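Local coordinates for protein agglutinin (Narcissus pseudonarcissus, PDB 3DZW) that binds mannose-containing glycans such as alpha-1,3-linked mannobiose, as a plant lectin whose assembly holds four copies of the chain, at residues Gly60-Tyr65 with Pro71-Asn76; Tyr21-Ile24 with Asn30-Leu33. One frame throughout, in Å; residues are numbered along the deposited sequence.

Contact 1 of 2, residues Gly60-Tyr65 with Pro71-Asn76. With MAN (alpha-D-mannopyranose), chain E.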
loop_
_atom_site.group_PDB
_atom_site.type_symbol
_atom_site.label_atom_id
_atom_site.label_comp_id
_atom_site.label_asym_id
_atom_site.label_seq_id
_atom_site.Cartn_x
_atom_site.Cartn_y
_atom_site.Cartn_z
ATOM N N GLY A 60 2.131 -4.206 -26.495
ATOM C CA GLY A 60 1.094 -4.939 -25.748
ATOM C C GLY A 60 1.433 -6.381 -25.381
ATOM O O GLY A 60 0.630 -7.059 -24.734
ATOM N N ASN A 61 2.626 -6.842 -25.764
ATOM C CA ASN A 61 3.041 -8.200 -25.502
ATOM C C ASN A 61 3.823 -8.296 -24.176
ATOM O O ASN A 61 4.678 -7.449 -23.896
ATOM C CB ASN A 61 3.893 -8.705 -26.688
ATOM C CG ASN A 61 3.875 -10.261 -26.850
ATOM O OD1 ASN A 61 3.085 -10.971 -26.219
ATOM N ND2 ASN A 61 4.724 -10.762 -27.746
ATOM N N LEU A 62 3.496 -9.311 -23.351
ATOM C CA LEU A 62 4.189 -9.564 -22.065
ATOM C C LEU A 62 5.155 -10.682 -22.356
ATOM O O LEU A 62 4.727 -11.773 -22.698
ATOM C CB LEU A 62 3.201 -9.946 -20.972
ATOM C CG LEU A 62 3.745 -10.196 -19.550
ATOM C CD1 LEU A 62 4.385 -8.941 -18.974
ATOM C CD2 LEU A 62 2.634 -10.696 -18.631
ATOM N N VAL A 63 6.473 -10.429 -22.211
ATOM C CA VAL A 63 7.492 -11.440 -22.582
ATOM C C VAL A 63 8.607 -11.707 -21.559
ATOM O O VAL A 63 9.109 -10.785 -20.913
ATOM C CB VAL A 63 8.195 -11.004 -23.910
ATOM C CG1 VAL A 63 9.142 -12.098 -24.427
ATOM C CG2 VAL A 63 7.164 -10.633 -24.986
ATOM N N VAL A 64 8.986 -12.992 -21.424
ATOM C CA VAL A 64 10.085 -13.393 -20.571
ATOM C C VAL A 64 11.296 -13.598 -21.491
ATOM O O VAL A 64 11.229 -14.400 -22.434
ATOM C CB VAL A 64 9.807 -14.679 -19.814
ATOM C CG1 VAL A 64 11.078 -15.143 -19.043
ATOM C CG2 VAL A 64 8.623 -14.502 -18.860
ATOM N N TYR A 65 12.388 -12.862 -21.228
ATOM C CA TYR A 65 13.629 -12.965 -22.035
ATOM C C TYR A 65 14.761 -13.661 -21.284
ATOM O O TYR A 65 14.918 -13.489 -20.075
ATOM C CB TYR A 65 14.106 -11.578 -22.495
ATOM C CG TYR A 65 13.276 -10.952 -23.596
ATOM C CD1 TYR A 65 13.510 -11.272 -24.926
ATOM C CD2 TYR A 65 12.276 -10.017 -23.307
ATOM C CE1 TYR A 65 12.763 -10.703 -25.955
ATOM C CE2 TYR A 65 11.517 -9.432 -24.334
ATOM C CZ TYR A 65 11.772 -9.788 -25.662
ATOM O OH TYR A 65 11.037 -9.229 -26.693
ATOM N N PRO A 71 13.429 -14.585 -26.518
ATOM C CA PRO A 71 12.177 -14.888 -25.806
ATOM C C PRO A 71 12.024 -16.368 -25.466
ATOM O O PRO A 71 12.376 -17.223 -26.280
ATOM C CB PRO A 71 11.082 -14.474 -26.812
ATOM C CG PRO A 71 11.766 -13.702 -27.868
ATOM C CD PRO A 71 13.182 -14.116 -27.893
ATOM N N ILE A 72 11.541 -16.661 -24.254
ATOM C CA ILE A 72 11.290 -18.066 -23.827
ATOM C C ILE A 72 9.794 -18.285 -23.456
ATOM O O ILE A 72 9.374 -19.413 -23.222
ATOM C CB ILE A 72 12.233 -18.531 -22.671
ATOM C CG1 ILE A 72 11.985 -17.737 -21.380
ATOM C CG2 ILE A 72 13.695 -18.431 -23.111
ATOM C CD1 ILE A 72 12.836 -18.204 -20.202
ATOM N N TRP A 73 9.021 -17.184 -23.407
ATOM C CA TRP A 73 7.590 -17.218 -23.118
ATOM C C TRP A 73 6.990 -15.874 -23.447
ATOM O O TRP A 73 7.642 -14.833 -23.266
ATOM C CB TRP A 73 7.306 -17.544 -21.642
ATOM C CG TRP A 73 5.792 -17.638 -21.326
ATOM C CD1 TRP A 73 5.026 -18.769 -21.329
ATOM C CD2 TRP A 73 4.900 -16.549 -20.998
ATOM N NE1 TRP A 73 3.716 -18.460 -21.013
ATOM C CE2 TRP A 73 3.611 -17.107 -20.806
ATOM C CE3 TRP A 73 5.064 -15.161 -20.846
ATOM C CZ2 TRP A 73 2.493 -16.323 -20.466
ATOM C CZ3 TRP A 73 3.948 -14.385 -20.510
ATOM C CH2 TRP A 73 2.682 -14.975 -20.324
ATOM N N ALA A 74 5.740 -15.882 -23.945
ATOM C CA ALA A 74 5.029 -14.634 -24.273
ATOM C C ALA A 74 3.517 -14.818 -24.222
ATOM O O ALA A 74 3.001 -15.917 -24.458
ATOM C CB ALA A 74 5.452 -14.119 -25.642
ATOM N N SER A 75 2.807 -13.730 -23.916
ATOM C CA SER A 75 1.347 -13.748 -23.855
ATOM C C SER A 75 0.704 -13.770 -25.263
ATOM O O SER A 75 -0.512 -14.037 -25.402
ATOM C CB SER A 75 0.828 -12.541 -23.042
ATOM O OG SER A 75 1.268 -11.303 -23.596
ATOM N N ASN A 76 1.519 -13.502 -26.300
ATOM C CA ASN A 76 1.055 -13.474 -27.696
ATOM C C ASN A 76 -0.025 -12.400 -27.919
ATOM O O ASN A 76 -1.015 -12.631 -28.629
ATOM C CB ASN A 76 0.551 -14.871 -28.155
ATOM C CG ASN A 76 1.640 -15.952 -28.097
ATOM O OD1 ASN A 76 2.827 -15.689 -28.366
ATOM N ND2 ASN A 76 1.235 -17.173 -27.777
HETATM C C1 MAN E . 6.239 -10.302 -30.820
HETATM C C2 MAN E . 7.072 -8.999 -30.414
HETATM C C3 MAN E . 8.517 -9.288 -30.062
HETATM C C4 MAN E . 8.617 -10.485 -29.118
HETATM C C5 MAN E . 7.953 -11.743 -29.709
HETATM C C6 MAN E . 7.989 -12.897 -28.725
HETATM O O1 MAN E . 5.877 -10.488 -32.280
HETATM O O2 MAN E . 6.430 -8.415 -29.317
HETATM O O3 MAN E . 9.077 -8.150 -29.436
HETATM O O4 MAN E . 9.975 -10.766 -28.837
HETATM O O5 MAN E . 6.585 -11.542 -30.036
HETATM O O6 MAN E . 7.206 -13.971 -29.230
HETATM O O HOH W 1 4.511 -13.593 -29.092
#

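Contact 2 of 2, residues Tyr21-Ile24 with Asn30-Leu33. With MAN (alpha-D-mannopyranose), chain D.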
loop_
_atom_site.group_PDB
_atom_site.type_symbol
_atom_site.label_atom_id
_atom_site.label_comp_id
_atom_site.label_asym_id
_atom_site.label_seq_id
_atom_site.Cartn_x
_atom_site.Cartn_y
_atom_site.Cartn_z
ATOM N N TYR A 21 -0.944 -12.011 -2.219
ATOM C CA TYR A 21 -0.506 -12.505 -3.540
ATOM C C TYR A 21 0.828 -11.891 -4.002
ATOM O O TYR A 21 1.071 -10.685 -3.818
ATOM C CB TYR A 21 -1.587 -12.243 -4.612
ATOM C CG TYR A 21 -2.989 -12.603 -4.176
ATOM C CD1 TYR A 21 -3.265 -13.841 -3.603
ATOM C CD2 TYR A 21 -4.055 -11.730 -4.397
ATOM C CE1 TYR A 21 -4.561 -14.184 -3.204
ATOM C CE2 TYR A 21 -5.362 -12.070 -4.011
ATOM C CZ TYR A 21 -5.601 -13.299 -3.416
ATOM O OH TYR A 21 -6.873 -13.650 -3.030
ATOM N N VAL A 22 1.688 -12.735 -4.594
ATOM C CA VAL A 22 2.988 -12.315 -5.117
ATOM C C VAL A 22 3.206 -12.924 -6.542
ATOM O O VAL A 22 3.049 -14.137 -6.738
ATOM C CB VAL A 22 4.148 -12.712 -4.191
ATOM C CG1 VAL A 22 5.495 -12.346 -4.822
ATOM C CG2 VAL A 22 3.993 -12.049 -2.815
ATOM N N PHE A 23 3.548 -12.057 -7.504
ATOM C CA PHE A 23 3.804 -12.433 -8.908
ATOM C C PHE A 23 5.272 -12.109 -9.103
ATOM O O PHE A 23 5.650 -10.929 -9.240
ATOM C CB PHE A 23 2.863 -11.659 -9.821
ATOM C CG PHE A 23 2.901 -12.080 -11.279
ATOM C CD1 PHE A 23 2.488 -13.349 -11.662
ATOM C CD2 PHE A 23 3.254 -11.171 -12.273
ATOM C CE1 PHE A 23 2.490 -13.728 -13.006
ATOM C CE2 PHE A 23 3.248 -11.548 -13.627
ATOM C CZ PHE A 23 2.868 -12.819 -13.984
ATOM N N ILE A 24 6.116 -13.160 -9.119
ATOM C CA ILE A 24 7.584 -12.990 -9.158
ATOM C C ILE A 24 8.380 -13.630 -10.332
ATOM O O ILE A 24 8.148 -14.778 -10.716
ATOM C CB ILE A 24 8.194 -13.527 -7.783
ATOM C CG1 ILE A 24 9.720 -13.306 -7.693
ATOM C CG2 ILE A 24 7.840 -14.995 -7.574
ATOM C CD1 ILE A 24 10.304 -13.648 -6.304
ATOM N N ASN A 30 11.576 -18.997 -13.880
ATOM C CA ASN A 30 10.195 -19.355 -13.849
ATOM C C ASN A 30 9.418 -18.154 -13.291
ATOM O O ASN A 30 9.782 -17.599 -12.251
ATOM C CB ASN A 30 9.972 -20.604 -12.980
ATOM C CG ASN A 30 8.603 -21.317 -13.261
ATOM O OD1 ASN A 30 7.936 -21.058 -14.276
ATOM N ND2 ASN A 30 8.222 -22.235 -12.369
ATOM N N LEU A 31 8.387 -17.725 -14.030
ATOM C CA LEU A 31 7.510 -16.613 -13.624
ATOM C C LEU A 31 6.353 -17.256 -12.942
ATOM O O LEU A 31 5.585 -17.981 -13.577
ATOM C CB LEU A 31 7.064 -15.813 -14.839
ATOM C CG LEU A 31 6.058 -14.667 -14.638
ATOM C CD1 LEU A 31 6.590 -13.604 -13.711
ATOM C CD2 LEU A 31 5.685 -14.064 -16.002
ATOM N N VAL A 32 6.199 -16.989 -11.636
ATOM C CA VAL A 32 5.186 -17.648 -10.834
ATOM C C VAL A 32 4.280 -16.736 -9.981
ATOM O O VAL A 32 4.726 -15.720 -9.451
ATOM C CB VAL A 32 5.894 -18.612 -9.833
ATOM C CG1 VAL A 32 4.880 -19.454 -9.049
ATOM C CG2 VAL A 32 6.893 -19.515 -10.560
ATOM N N LEU A 33 2.999 -17.135 -9.872
ATOM C CA LEU A 33 2.011 -16.456 -9.040
ATOM C C LEU A 33 1.789 -17.295 -7.805
ATOM O O LEU A 33 1.422 -18.482 -7.909
ATOM C CB LEU A 33 0.682 -16.284 -9.779
ATOM C CG LEU A 33 -0.480 -15.646 -8.975
ATOM C CD1 LEU A 33 -0.137 -14.229 -8.526
ATOM C CD2 LEU A 33 -1.766 -15.646 -9.785
HETATM C C1 MAN D . 9.357 -24.970 -10.056
HETATM C C2 MAN D . 10.134 -23.843 -9.268
HETATM C C3 MAN D . 9.389 -23.501 -7.986
HETATM C C4 MAN D . 7.909 -23.152 -8.295
HETATM C C5 MAN D . 7.180 -24.255 -9.107
HETATM C C6 MAN D . 5.803 -23.794 -9.544
HETATM O O1 MAN D . 9.726 -26.401 -9.767
HETATM O O2 MAN D . 10.288 -22.702 -10.078
HETATM O O3 MAN D . 10.057 -22.427 -7.350
HETATM O O4 MAN D . 7.205 -22.946 -7.100
HETATM O O5 MAN D . 7.893 -24.635 -10.284
HETATM O O6 MAN D . 5.228 -24.784 -10.378
#

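Contact 1 of 2, residues Gly60-Tyr65 with Pro71-Asn76
A mannose site of the lectin is built on the beta hairpin of strands 62-65 and 71-74, where the Tyr-65 ring slants across Pro-71, with Tyr-65 CE1 3.7 Å from Pro-71 CG. Tyrosine does double duty: its ring carbons pack on the proline, while Tyr-65 OH accepts a hydrogen bond from mannose O4 (2.8 Å) and also bonds Gln-57. Because CG stands anti to the carbonyl carbon (chi1 -73°), the ring leans back toward Val-63, whose CG1 lies over one face near the rim. Ala-74, a small residue near the sugar's O6, meets Val-63 CG2 at 3.9 Å from Ala-74 CB. Together Gln-57, Asp-59, Asn-61, Val-63 and Tyr-65 spell the QxDxNxVxY signature of the monocot mannose-binding lectins, which have the beta-prism II fold. Asn-61 ND2 gives mannose O2 a weak bond of 3.3 Å and reaches a water that also holds Asn-76 OD1 and the sugar's O5 and O6; Thr-77 N, bonded to Asn-61 OD1, fixes which way the amide is turned. On the face that carries Val-64 and Trp-73, Val-64 CG2 packs on the indole, while its CG1 meets Ile-72 CG1 (3.6 Å) at the chain's corner. Val-64 N and O bond Trp-73 O and Ile-72 N. Ser-75 OG, also hydrogen-bonded to Thr-77 OG1, accepts Leu-62 N at 3.0 Å, standing in for a backbone carbonyl, while Ser-75 N bonds Leu-62 O.

Contact 2 of 2, residues Tyr21-Ile24 with Asn30-Leu33
Phe-23 and Leu-33 face each other as a non-hydrogen-bonded antiparallel pair, their side chains crossing at about a right angle on the same face of the sheet. Leu-33 CB lies in the plane of the phenyl ring, at its edge, 3.9 Å from Phe-23 CD1. With CG anti to the backbone N (chi1 -173°) the ring stands off the sheet and leans toward the Ile-24 end, where the end of Leu-31 comes in to meet it. There Leu-31 CD1 sits over one ring face, 4.0 Å from the Phe-23 centroid and 20° off the normal, a CH-pi contact, while Leu-31 CD2 touches Phe-23 CZ at 3.7 Å. A broad flat ring suits this place, since one leucine can cover its face while another fills in at its rim. Trp-41 and Leu-88 also pack on Phe-23, so the cluster reaches strands 38-42 and 84-88.

Ile-24 points to the opposite face with Val-32, its partner in a hydrogen-bonded pair. Ile-24 N donates to Val-32 O (2.9 Å), and Val-32 N to Ile-24 O (3.1 Å). The beta-branched Ile-24 holds CG2 3.7 Å from Val-32 O and also packs on Tyr-34. Just before strand 31-35, Asn-30 ND2 gives mannose O2 a nearly straight hydrogen bond of 3.1 Å, while Asn-30 OD1 accepts from Thr-45 N. Asn-30, Val-32 and Tyr-34, with Gln-26 and Asp-28, thus follow the QxDxNxVxY pattern on an antiparallel hairpin, the mannose site of beta-prism II lectins.

Contacts 1 and 2 are equivalent hairpins in two different sheets of the prism, their centres about 15 Å apart, and each carries its own mannose site. They meet where Val-64 CG2 packs on Leu-31 CD2 at 4.1 Å, and the disulfide Cys-29 to Cys-52 also ties the two regions of chain. Contact 2 is wholly buried and joins the two inner strands of its sheet through apolar groups, with a single sugar-binding residue at its end. Contact 1 includes the outermost strand 71-74 and is partly buried, so sugar, water and polar side chains share its surface. Both touch the second subunit, contact 1 through Leu-62 and Ser-75, contact 2 through Leu-33 and Tyr-21.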